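Local coordinates for acyl-CoA dehydrogenase (Mycobacterium thermoresistibile, PDB 3PFD), which probably uses FAD to oxidise a saturated acyl-CoA to its 2,3-dehydroacyl-CoA, passing the electrons on to an acceptor, as acyl-CoA dehydrogenases of fatty acid metabolism do, at residues Ala196-Lys201 with Arg236-Pro241; Glu28-Leu33 with Glu88-Val93. One frame throughout, in Å; residues are numbered along the deposited sequence.

Contact 1: Ala196-Lys201 with Arg236-Pro241; sequences AFMVHK and RIIGEP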
# COMPACT_ATOMS: atom_id res chain seq x y z
N ALA C 196 -14.09 0.14 -39.01
CA ALA C 196 -13.51 -1.15 -38.66
C ALA C 196 -13.75 -2.17 -39.79
O ALA C 196 -14.85 -2.23 -40.34
CB ALA C 196 -14.08 -1.65 -37.34
N PHE C 197 -12.70 -2.94 -40.11
CA PHE C 197 -12.71 -3.89 -41.22
C PHE C 197 -12.12 -5.24 -40.85
O PHE C 197 -11.18 -5.33 -40.04
CB PHE C 197 -11.91 -3.35 -42.41
CG PHE C 197 -12.27 -1.95 -42.82
CD1 PHE C 197 -13.21 -1.73 -43.84
CD2 PHE C 197 -11.68 -0.85 -42.20
CE1 PHE C 197 -13.54 -0.43 -44.23
CE2 PHE C 197 -12.02 0.46 -42.57
CZ PHE C 197 -12.94 0.68 -43.58
N MET C 198 -12.64 -6.30 -41.48
CA MET C 198 -12.04 -7.63 -41.35
C MET C 198 -11.06 -7.83 -42.48
O MET C 198 -11.43 -7.78 -43.66
CB MET C 198 -13.09 -8.74 -41.38
CG MET C 198 -14.06 -8.74 -40.21
SD MET C 198 -13.32 -8.67 -38.56
CE MET C 198 -12.25 -10.12 -38.54
N VAL C 199 -9.79 -8.03 -42.11
CA VAL C 199 -8.72 -8.25 -43.05
C VAL C 199 -8.21 -9.68 -42.89
O VAL C 199 -8.06 -10.18 -41.76
CB VAL C 199 -7.55 -7.22 -42.85
CG1 VAL C 199 -6.37 -7.54 -43.77
CG2 VAL C 199 -8.03 -5.75 -43.07
N HIS C 200 -7.93 -10.32 -44.02
CA HIS C 200 -7.47 -11.70 -44.08
C HIS C 200 -5.97 -11.75 -44.39
O HIS C 200 -5.46 -10.90 -45.12
CB HIS C 200 -8.28 -12.47 -45.13
CG HIS C 200 -8.05 -13.95 -45.12
ND1 HIS C 200 -6.97 -14.54 -45.76
CD2 HIS C 200 -8.76 -14.97 -44.58
CE1 HIS C 200 -7.04 -15.85 -45.60
NE2 HIS C 200 -8.12 -16.14 -44.89
N LYS C 201 -5.28 -12.73 -43.80
CA LYS C 201 -3.82 -12.93 -43.97
C LYS C 201 -3.33 -12.94 -45.44
O LYS C 201 -2.18 -12.58 -45.71
CB LYS C 201 -3.36 -14.22 -43.27
CG LYS C 201 -4.14 -15.46 -43.71
CD LYS C 201 -3.61 -16.74 -43.08
CE LYS C 201 -2.86 -17.57 -44.08
NZ LYS C 201 -2.84 -19.03 -43.70
N ARG C 236 -16.32 -6.11 -46.17
CA ARG C 236 -15.39 -6.33 -45.05
C ARG C 236 -15.58 -5.35 -43.91
O ARG C 236 -15.08 -5.60 -42.81
CB ARG C 236 -13.92 -6.27 -45.50
CG ARG C 236 -13.48 -7.36 -46.48
CD ARG C 236 -13.51 -8.75 -45.87
NE ARG C 236 -12.84 -9.70 -46.77
CZ ARG C 236 -11.52 -9.82 -46.89
NH1 ARG C 236 -10.69 -9.08 -46.16
NH2 ARG C 236 -11.02 -10.71 -47.73
N ILE C 237 -16.28 -4.25 -44.17
CA ILE C 237 -16.53 -3.24 -43.13
C ILE C 237 -17.48 -3.80 -42.08
O ILE C 237 -18.42 -4.52 -42.42
CB ILE C 237 -17.01 -1.87 -43.73
CG1 ILE C 237 -16.99 -0.76 -42.66
CG2 ILE C 237 -18.38 -1.98 -44.44
CD1 ILE C 237 -16.98 0.65 -43.25
N ILE C 238 -17.19 -3.51 -40.82
CA ILE C 238 -18.04 -3.91 -39.71
C ILE C 238 -18.94 -2.73 -39.36
O ILE C 238 -18.45 -1.66 -38.95
CB ILE C 238 -17.20 -4.33 -38.48
CG1 ILE C 238 -16.13 -5.35 -38.89
CG2 ILE C 238 -18.10 -4.84 -37.36
CD1 ILE C 238 -14.96 -5.43 -37.93
N GLY C 239 -20.25 -2.92 -39.55
CA GLY C 239 -21.23 -1.86 -39.33
C GLY C 239 -21.00 -0.67 -40.24
O GLY C 239 -20.34 -0.80 -41.28
N GLU C 240 -21.51 0.49 -39.85
CA GLU C 240 -21.53 1.65 -40.74
C GLU C 240 -20.18 2.35 -40.76
O GLU C 240 -19.45 2.29 -39.78
CB GLU C 240 -22.61 2.64 -40.29
CG GLU C 240 -24.03 2.20 -40.61
CD GLU C 240 -24.27 2.00 -42.10
OE1 GLU C 240 -23.54 2.62 -42.91
OE2 GLU C 240 -25.18 1.23 -42.47
N PRO C 241 -19.84 3.01 -41.89
CA PRO C 241 -18.66 3.87 -41.88
C PRO C 241 -18.69 4.85 -40.70
O PRO C 241 -19.72 5.44 -40.42
CB PRO C 241 -18.77 4.65 -43.19
CG PRO C 241 -19.47 3.72 -44.10
CD PRO C 241 -20.45 2.96 -43.24
O HOH W 1 -16.92 0.63 -39.53
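Ala196-His200 and the short, weakly bonded strand Ile237-Ile238 run antiparallel, with Phe197 and Ile237 as a non-hydrogen-bonded pair whose CA atoms lie 4.3 Å apart. The backbone bonds fall on both sides of that pair: Ile238 N gives a nearly straight bond to Ala196 O (2.7 Å, 174° at the hydrogen), and Met198 N gives one to Arg236 O (2.9 Å). Beyond Ile238 the chain turns off at Gly239, and a water joins the two segments there, accepting from Ala196 N and donating to Ile238 O and Glu240 O. Phe197 and Ile237 share one face of the sheet. The ring atom CE1 of Phe197 touches CD1 of Ile237 at 3.7 Å, while CD1 of the same ring rests near the CA and CB of Ile237; Trp161, edge-to-face with Phe197, also touches Ile237. This is an edge pairing of a mixed sheet in the beta-rich middle domain characteristic of acyl-CoA dehydrogenases; on its other side strand 194-200 pairs with strand 178-184. The opposite face carries Ala196 and Ile238. With CG1 of Ile238 anti to the carbonyl carbon (chi1 -51°), its CD1 reaches Ala196 CB at 3.9 Å and Met198 SD at 3.7 Å. Met198, bent at both chi2 and chi3, brings its sulfur against that methyl, and helix 117-129 covers both residues through Leu119. Arg236 folds back at chi2, curling its CB, CG and CD round the carbonyl oxygen of Met198. Its NH1 donates to Met198 O (2.9 Å) through a moderately bent N-H, tilted 22° from the carbonyl plane. The same NH1 forms a salt bridge with Asp203, in the loop after strand 194-200, whose OD2 also accepts from His200 N.

Contact 2: Glu28-Leu33 with Glu88-Val93; sequences EAIRAL and EEVARV
The guanidinium groups of Arg31 and Arg92 lie flat on one another, their centres 3.5 Å apart and their planes only 16° from parallel. CZ of each sits over the centre of the other group, while the edge of Arg31 is taken by the carboxylate of Glu89. There the grip is side-on: Arg31 NE gives a nearly straight bond of 3.0 Å to Glu89 OE1, which lies in the guanidinium plane, while the nitrogen stands above the carboxylate plane, and NH2 makes a longer, more bent bond of 3.3 Å to the syn lone pair of OE2. The Arg31 guanidinium and the Glu89 carboxylate are turned 55° against each other. Arg31 leaves helix 24-47 with CG anti to the backbone N and bends at chi3 (-79°), bringing its end round to Glu89; Arg92 arrives extended from CG to NE. Beside the charges runs an apolar strip: CG2 of Ile30 packs on Glu89 CB at 3.6 Å, and Ile30 CD1 meets CG2 of Val90 at 3.9 Å, with Leu59 of helix 53-61 against both Ile30 and Val90. Helices 24-47 and 80-91 are thus joined within the helical N-terminal domain of the acyl-CoA dehydrogenase fold. Glu89 OE2 has a second salt bridge, to Arg27. The stack brings Arg31 NH2 and Arg92 NE, both donors, to 3.1 Å without a bond between them; each guanidinium is instead paired with carboxylates, Arg31 with Glu89 and Arg92 with Asp272 and Glu35, which probably balance the two positive charges.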
# COMPACT_ATOMS: atom_id res chain seq x y z
N GLU C 28 -12.79 -28.05 -14.16
CA GLU C 28 -12.04 -29.30 -13.99
C GLU C 28 -11.44 -29.76 -15.33
O GLU C 28 -10.27 -30.17 -15.39
CB GLU C 28 -12.93 -30.39 -13.33
CG GLU C 28 -13.37 -30.03 -11.89
CD GLU C 28 -14.27 -31.08 -11.18
OE1 GLU C 28 -13.96 -31.41 -10.02
OE2 GLU C 28 -15.28 -31.54 -11.76
N ALA C 29 -12.24 -29.67 -16.40
CA ALA C 29 -11.80 -30.04 -17.75
C ALA C 29 -10.69 -29.13 -18.30
O ALA C 29 -9.71 -29.64 -18.84
CB ALA C 29 -12.98 -30.06 -18.71
N ILE C 30 -10.85 -27.81 -18.19
CA ILE C 30 -9.80 -26.91 -18.67
C ILE C 30 -8.53 -26.97 -17.85
O ILE C 30 -7.45 -26.92 -18.41
CB ILE C 30 -10.25 -25.43 -18.90
CG1 ILE C 30 -9.11 -24.63 -19.55
CG2 ILE C 30 -10.71 -24.78 -17.62
CD1 ILE C 30 -8.66 -25.17 -20.92
N ARG C 31 -8.65 -27.10 -16.53
CA ARG C 31 -7.47 -27.29 -15.67
C ARG C 31 -6.69 -28.54 -16.04
O ARG C 31 -5.46 -28.52 -16.03
CB ARG C 31 -7.82 -27.37 -14.18
CG ARG C 31 -6.56 -27.49 -13.30
CD ARG C 31 -6.83 -27.28 -11.85
NE ARG C 31 -6.93 -25.85 -11.56
CZ ARG C 31 -6.90 -25.30 -10.34
NH1 ARG C 31 -6.77 -26.07 -9.26
NH2 ARG C 31 -6.99 -23.99 -10.21
N ALA C 32 -7.39 -29.64 -16.33
CA ALA C 32 -6.71 -30.91 -16.67
C ALA C 32 -5.94 -30.75 -17.97
O ALA C 32 -4.78 -31.12 -18.06
CB ALA C 32 -7.69 -32.07 -16.74
N LEU C 33 -6.58 -30.16 -18.98
CA LEU C 33 -5.91 -29.89 -20.24
C LEU C 33 -4.72 -28.95 -20.05
O LEU C 33 -3.64 -29.20 -20.57
CB LEU C 33 -6.89 -29.30 -21.25
CG LEU C 33 -6.31 -29.20 -22.66
CD1 LEU C 33 -7.40 -29.56 -23.62
CD2 LEU C 33 -5.73 -27.83 -22.97
N GLU C 88 -8.57 -17.83 -17.56
CA GLU C 88 -7.96 -17.88 -16.24
C GLU C 88 -7.18 -19.17 -16.01
O GLU C 88 -6.05 -19.14 -15.53
CB GLU C 88 -9.07 -17.75 -15.17
CG GLU C 88 -8.66 -17.94 -13.69
CD GLU C 88 -9.89 -17.98 -12.76
OE1 GLU C 88 -10.89 -17.30 -13.08
OE2 GLU C 88 -9.87 -18.70 -11.74
N GLU C 89 -7.78 -20.31 -16.33
CA GLU C 89 -7.14 -21.60 -16.07
C GLU C 89 -5.92 -21.84 -16.98
O GLU C 89 -4.94 -22.51 -16.58
CB GLU C 89 -8.14 -22.76 -16.17
CG GLU C 89 -9.11 -22.84 -14.96
CD GLU C 89 -8.40 -23.15 -13.63
OE1 GLU C 89 -7.33 -23.76 -13.64
OE2 GLU C 89 -8.91 -22.74 -12.57
N VAL C 90 -5.98 -21.29 -18.19
CA VAL C 90 -4.83 -21.40 -19.08
C VAL C 90 -3.73 -20.44 -18.54
O VAL C 90 -2.58 -20.84 -18.46
CB VAL C 90 -5.18 -21.14 -20.59
CG1 VAL C 90 -3.93 -21.22 -21.48
CG2 VAL C 90 -6.16 -22.18 -21.10
N ALA C 91 -4.10 -19.23 -18.12
CA ALA C 91 -3.10 -18.24 -17.67
C ALA C 91 -2.35 -18.67 -16.41
O ALA C 91 -1.18 -18.27 -16.18
CB ALA C 91 -3.77 -16.88 -17.45
N ARG C 92 -3.05 -19.45 -15.59
CA ARG C 92 -2.49 -20.09 -14.40
C ARG C 92 -1.23 -20.88 -14.71
O ARG C 92 -0.36 -21.01 -13.83
CB ARG C 92 -3.55 -21.03 -13.78
CG ARG C 92 -3.24 -21.58 -12.39
CD ARG C 92 -4.46 -22.28 -11.78
NE ARG C 92 -4.03 -23.12 -10.67
CZ ARG C 92 -3.58 -24.38 -10.80
NH1 ARG C 92 -3.57 -25.00 -11.98
NH2 ARG C 92 -3.17 -25.04 -9.71
N VAL C 93 -1.13 -21.44 -15.92
CA VAL C 93 0.07 -22.22 -16.27
C VAL C 93 0.93 -21.59 -17.38
O VAL C 93 2.16 -21.84 -17.47
CB VAL C 93 -0.22 -23.72 -16.59
CG1 VAL C 93 -0.91 -24.45 -15.38
CG2 VAL C 93 -1.04 -23.89 -17.88

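How the contacts relate
Contacts 1 and 2 are both largely buried, yet they share no secondary-structure element: their centres are about 33 Å apart, on opposite sides of the centre of the chain. Contact 1 adds an edge strand to a sheet of the middle domain, whereas contact 2 joins two helices of the N-terminal domain. The difference shows in what crosses each one. Between the strands, main-chain bonds set the pairing, and an arginine uses a carbonyl oxygen; between the helices, side chains alone make the contact, with charged ends gathered beside a small hydrophobic strip. In both, an arginine touching the partner segment is also salt-bridged to acids outside the two segments: Arg236 to Asp203, Arg92 to Asp272 and Glu35.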